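Sensor histidine kinase CitA (Klebsiella pneumoniae, PDB 1P0Z) senses citrate in the periplasm and probably passes the signal on by phosphorylating its partner CitB, inducing the citrate-fermentation genes. Local coordinates at residues 36-39 with 40-44; 9-12 with 13-17. All coordinates share one frame; numbering follows the deposited sequence. Where two conformers were deposited one is given.

Both contacts are local, made between residues one helical turn apart, and both belong to the periplasmic citrate-binding domain of CitA, a PAS-like fold built on a five-stranded antiparallel sheet. Contact 2 comes first along the chain, on helix 6-20; contact 1 follows on helix 34-47. Their centres are about 18 Å apart and their nearest atoms about 6 Å, without touching. Contact 2 lies closer to citrate-binding residues: the side chain of Ala-16 is about 6 Å from that of Lys-105, whereas in contact 1 the side chain of Ile-41 stays about 9 Å from that of His-65. Contact 1 carries a Lys-38 to Asp-42 salt bridge, contact 2 an Arg-11 to Gln-15 stack.

Contact 1 (36-39 with 40-44); sequences RIKA and LIDPM
Within helix 34-47 the amides of Leu-40, Ile-41 and Asp-42 bond to the carbonyls of Arg-36, Ile-37 and Lys-38, the tightest being Ile-41 N to Ile-37 O at 2.8 Å, before the helix kinks at Pro-43. Proline has no N-H to give to Ala-39 O, and its ring fills that place, with CD 3.0 Å from Ala-39 O. On one flank Lys-38 reaches forward to Asp-42. Its chain runs extended until chi4 (-52°) turns the ammonium back, and NZ meets the syn lone pair of Asp-42 OD2 at 2.6 Å. The other carboxylate oxygen, Asp-42 OD1, accepts from a water at 3.0 Å and from the hydroxyl of Tyr-64, on strand 62-64. Arg-36 makes a different kind of contact. Its CG swings away from the backbone N (chi1 -179°) and the chain bends at chi2, which lays the guanidinium against Leu-40, whose CD2 sits over one face, off toward the rim, 3.6 Å from Arg-36 NH2. The same NH2 forms a salt bridge with Glu-24 of helix 23-30. On the buried side Ile-37 and Ile-41 lie next to each other and point the same way, Ile-37 CG2 4.1 Å from Ile-41 CG1; both touch Tyr-64, and Ile-41 also packs on Ile-53 and Val-55 of strand 52-57. This turn of helix 34-47 is therefore amphipathic, with apolar branches against the sheet and an i to i+4 ion pair outside. Sharing between Lys-38, water and Tyr-64 would be expected to keep the Asp-42 carboxylate ionised and limit its rotation.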
# COMPACT_ATOMS: atom_id res chain seq x y z
N ARG A 36 5.55 -15.70 1.51
CA ARG A 36 5.64 -15.18 2.87
C ARG A 36 4.87 -13.83 2.94
O ARG A 36 4.11 -13.58 3.90
CB ARG A 36 7.10 -14.99 3.26
CG ARG A 36 7.31 -14.46 4.67
CD ARG A 36 6.56 -15.31 5.70
NE ARG A 36 6.69 -14.74 7.04
CZ ARG A 36 5.83 -14.96 8.03
NH1 ARG A 36 4.76 -15.74 7.84
NH2 ARG A 36 6.03 -14.40 9.22
N ILE A 37 5.05 -12.99 1.93
CA ILE A 37 4.34 -11.70 1.89
C ILE A 37 2.84 -11.94 1.85
O ILE A 37 2.06 -11.30 2.58
CB ILE A 37 4.79 -10.86 0.68
CG1 ILE A 37 6.26 -10.46 0.89
CG2 ILE A 37 3.92 -9.59 0.52
CD1 ILE A 37 6.91 -9.82 -0.30
N LYS A 38 2.41 -12.88 1.00
CA LYS A 38 0.98 -13.20 0.91
C LYS A 38 0.42 -13.68 2.26
O LYS A 38 -0.66 -13.29 2.68
CB LYS A 38 0.76 -14.29 -0.15
CG LYS A 38 -0.70 -14.68 -0.34
CD LYS A 38 -0.79 -15.85 -1.34
CE LYS A 38 -2.17 -16.01 -1.97
NZ LYS A 38 -3.30 -16.07 -1.03
N ALA A 39 1.18 -14.55 2.93
CA ALA A 39 0.76 -15.07 4.24
C ALA A 39 0.61 -13.95 5.28
O ALA A 39 -0.24 -14.03 6.19
CB ALA A 39 1.75 -16.11 4.74
N LEU A 40 1.44 -12.92 5.15
CA LEU A 40 1.39 -11.80 6.09
C LEU A 40 0.27 -10.81 5.76
O LEU A 40 -0.44 -10.33 6.65
CB LEU A 40 2.72 -11.04 6.10
CG LEU A 40 3.95 -11.72 6.70
CD1 LEU A 40 5.25 -10.97 6.28
CD2 LEU A 40 3.82 -11.75 8.23
N ILE A 41 0.10 -10.52 4.48
CA ILE A 41 -0.89 -9.52 4.08
C ILE A 41 -2.33 -10.01 3.98
O ILE A 41 -3.24 -9.29 4.32
CB ILE A 41 -0.49 -8.85 2.76
CG1 ILE A 41 0.91 -8.24 2.88
CG2 ILE A 41 -1.51 -7.80 2.39
CD1 ILE A 41 1.05 -7.15 3.90
N ASP A 42 -2.53 -11.23 3.49
CA ASP A 42 -3.90 -11.73 3.36
C ASP A 42 -4.74 -11.57 4.63
O ASP A 42 -5.87 -11.12 4.55
CB ASP A 42 -3.92 -13.21 2.98
CG ASP A 42 -3.76 -13.46 1.49
OD1 ASP A 42 -3.81 -12.51 0.67
OD2 ASP A 42 -3.61 -14.65 1.11
N PRO A 43 -4.21 -11.99 5.78
CA PRO A 43 -5.04 -11.84 6.98
C PRO A 43 -5.33 -10.38 7.30
O PRO A 43 -6.39 -10.06 7.83
CB PRO A 43 -4.21 -12.49 8.10
CG PRO A 43 -3.20 -13.37 7.35
CD PRO A 43 -2.89 -12.56 6.12
N MET A 44 -4.38 -9.49 6.97
CA MET A 44 -4.60 -8.07 7.24
C MET A 44 -5.64 -7.49 6.28
O MET A 44 -6.46 -6.64 6.65
CB MET A 44 -3.27 -7.31 7.14
CG MET A 44 -2.23 -7.93 8.05
SD MET A 44 -0.82 -6.91 8.35
CE MET A 44 -1.53 -5.81 9.61
O HOH W 1 -4.50 -13.01 -2.16

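Contact 2 (9-12 with 13-17); sequences GQRA and LIQAM
The guanidinium of Arg-11 and the amide of Gln-15 stack with their planes 15° apart: Gln-15 NE2 lies over the centre of one guanidinium face, 3.5 Å from CZ of Arg-11, while a water sits in plane at the guanidinium edge. This water accepts from Arg-11 NH2 at 2.9 Å and donates to Gln-15 OE1 at 3.0 Å, bridging the two stacked groups. Bends at chi2 and chi3 turn the arginine chain forward along the helix, over the amide of Gln-15. At the amide's edge, Arg-11 O takes two bonds from one residue, from Gln-15 N at 3.1 Å and from Gln-15 NE2 at 3.0 Å, and the donors arrive from opposite faces of the carbonyl. The NE2 bond comes from above the carbonyl plane, 72° out of it, yet Arg-11 O lies in the plane of the Gln-15 side-chain amide. This bond helps to fix the amide's rotation, as do Ser-48, bonded to OE1, and Tyr-123, bonded to NE2; Asp-49 forms a salt bridge with Arg-11 NH2. Helix 6-20 rests on the sheet through Ala-12 and Ala-16, which touch Tyr-123 and Val-121 of strand 115-124, while Gln-10 and Leu-13 reach Val-91 of the outer strand 90-96.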
# COMPACT_ATOMS: atom_id res chain seq x y z
N GLY A 9 -9.04 8.68 4.43
CA GLY A 9 -7.63 8.80 4.08
C GLY A 9 -6.74 8.61 5.30
O GLY A 9 -5.71 7.94 5.19
N GLN A 10 -7.15 9.14 6.46
CA GLN A 10 -6.33 8.98 7.67
C GLN A 10 -6.27 7.53 8.09
O GLN A 10 -5.20 7.07 8.51
CB GLN A 10 -6.88 9.89 8.78
CG GLN A 10 -6.68 11.38 8.49
CD GLN A 10 -5.20 11.75 8.24
OE1 GLN A 10 -4.37 11.65 9.13
NE2 GLN A 10 -4.88 12.14 7.01
N ARG A 11 -7.38 6.81 7.97
CA ARG A 11 -7.45 5.38 8.30
C ARG A 11 -6.51 4.61 7.37
O ARG A 11 -5.75 3.72 7.79
CB ARG A 11 -8.90 4.84 8.15
CG ARG A 11 -9.73 4.86 9.43
CD ARG A 11 -9.33 3.68 10.38
NE ARG A 11 -9.79 2.38 9.85
CZ ARG A 11 -9.22 1.21 10.11
NH1 ARG A 11 -8.13 1.14 10.89
NH2 ARG A 11 -9.72 0.09 9.57
N ALA A 12 -6.55 4.97 6.09
CA ALA A 12 -5.69 4.27 5.12
C ALA A 12 -4.22 4.53 5.42
O ALA A 12 -3.38 3.60 5.35
CB ALA A 12 -6.02 4.76 3.70
N LEU A 13 -3.91 5.78 5.73
CA LEU A 13 -2.52 6.16 5.98
C LEU A 13 -1.96 5.48 7.23
O LEU A 13 -0.84 4.96 7.20
CB LEU A 13 -2.40 7.69 6.07
CG LEU A 13 -1.01 8.24 6.39
CD1 LEU A 13 0.01 7.74 5.36
CD2 LEU A 13 -1.11 9.76 6.44
N ILE A 14 -2.76 5.47 8.29
CA ILE A 14 -2.33 4.85 9.54
C ILE A 14 -2.03 3.39 9.30
O ILE A 14 -0.99 2.90 9.72
CB ILE A 14 -3.41 4.99 10.66
CG1 ILE A 14 -3.42 6.43 11.18
CG2 ILE A 14 -3.14 3.98 11.80
CD1 ILE A 14 -2.10 6.86 11.82
N GLN A 15 -2.91 2.71 8.59
CA GLN A 15 -2.73 1.28 8.31
C GLN A 15 -1.50 1.04 7.42
O GLN A 15 -0.75 0.08 7.64
CB GLN A 15 -3.96 0.70 7.64
CG GLN A 15 -5.13 0.59 8.62
CD GLN A 15 -6.40 0.18 7.90
OE1 GLN A 15 -6.73 -1.00 7.87
NE2 GLN A 15 -7.10 1.14 7.30
N ALA A 16 -1.27 1.91 6.43
CA ALA A 16 -0.10 1.70 5.56
C ALA A 16 1.20 1.88 6.33
O ALA A 16 2.17 1.18 6.08
CB ALA A 16 -0.14 2.67 4.38
N MET A 17 1.20 2.85 7.22
CA MET A 17 2.38 3.08 8.05
C MET A 17 2.63 1.86 8.94
O MET A 17 3.77 1.39 9.06
CB MET A 17 2.20 4.36 8.86
CG MET A 17 2.27 5.57 7.96
SD MET A 17 2.04 7.09 8.84
CE MET A 17 3.52 7.10 9.83
O HOH W 2 -7.93 -2.11 10.38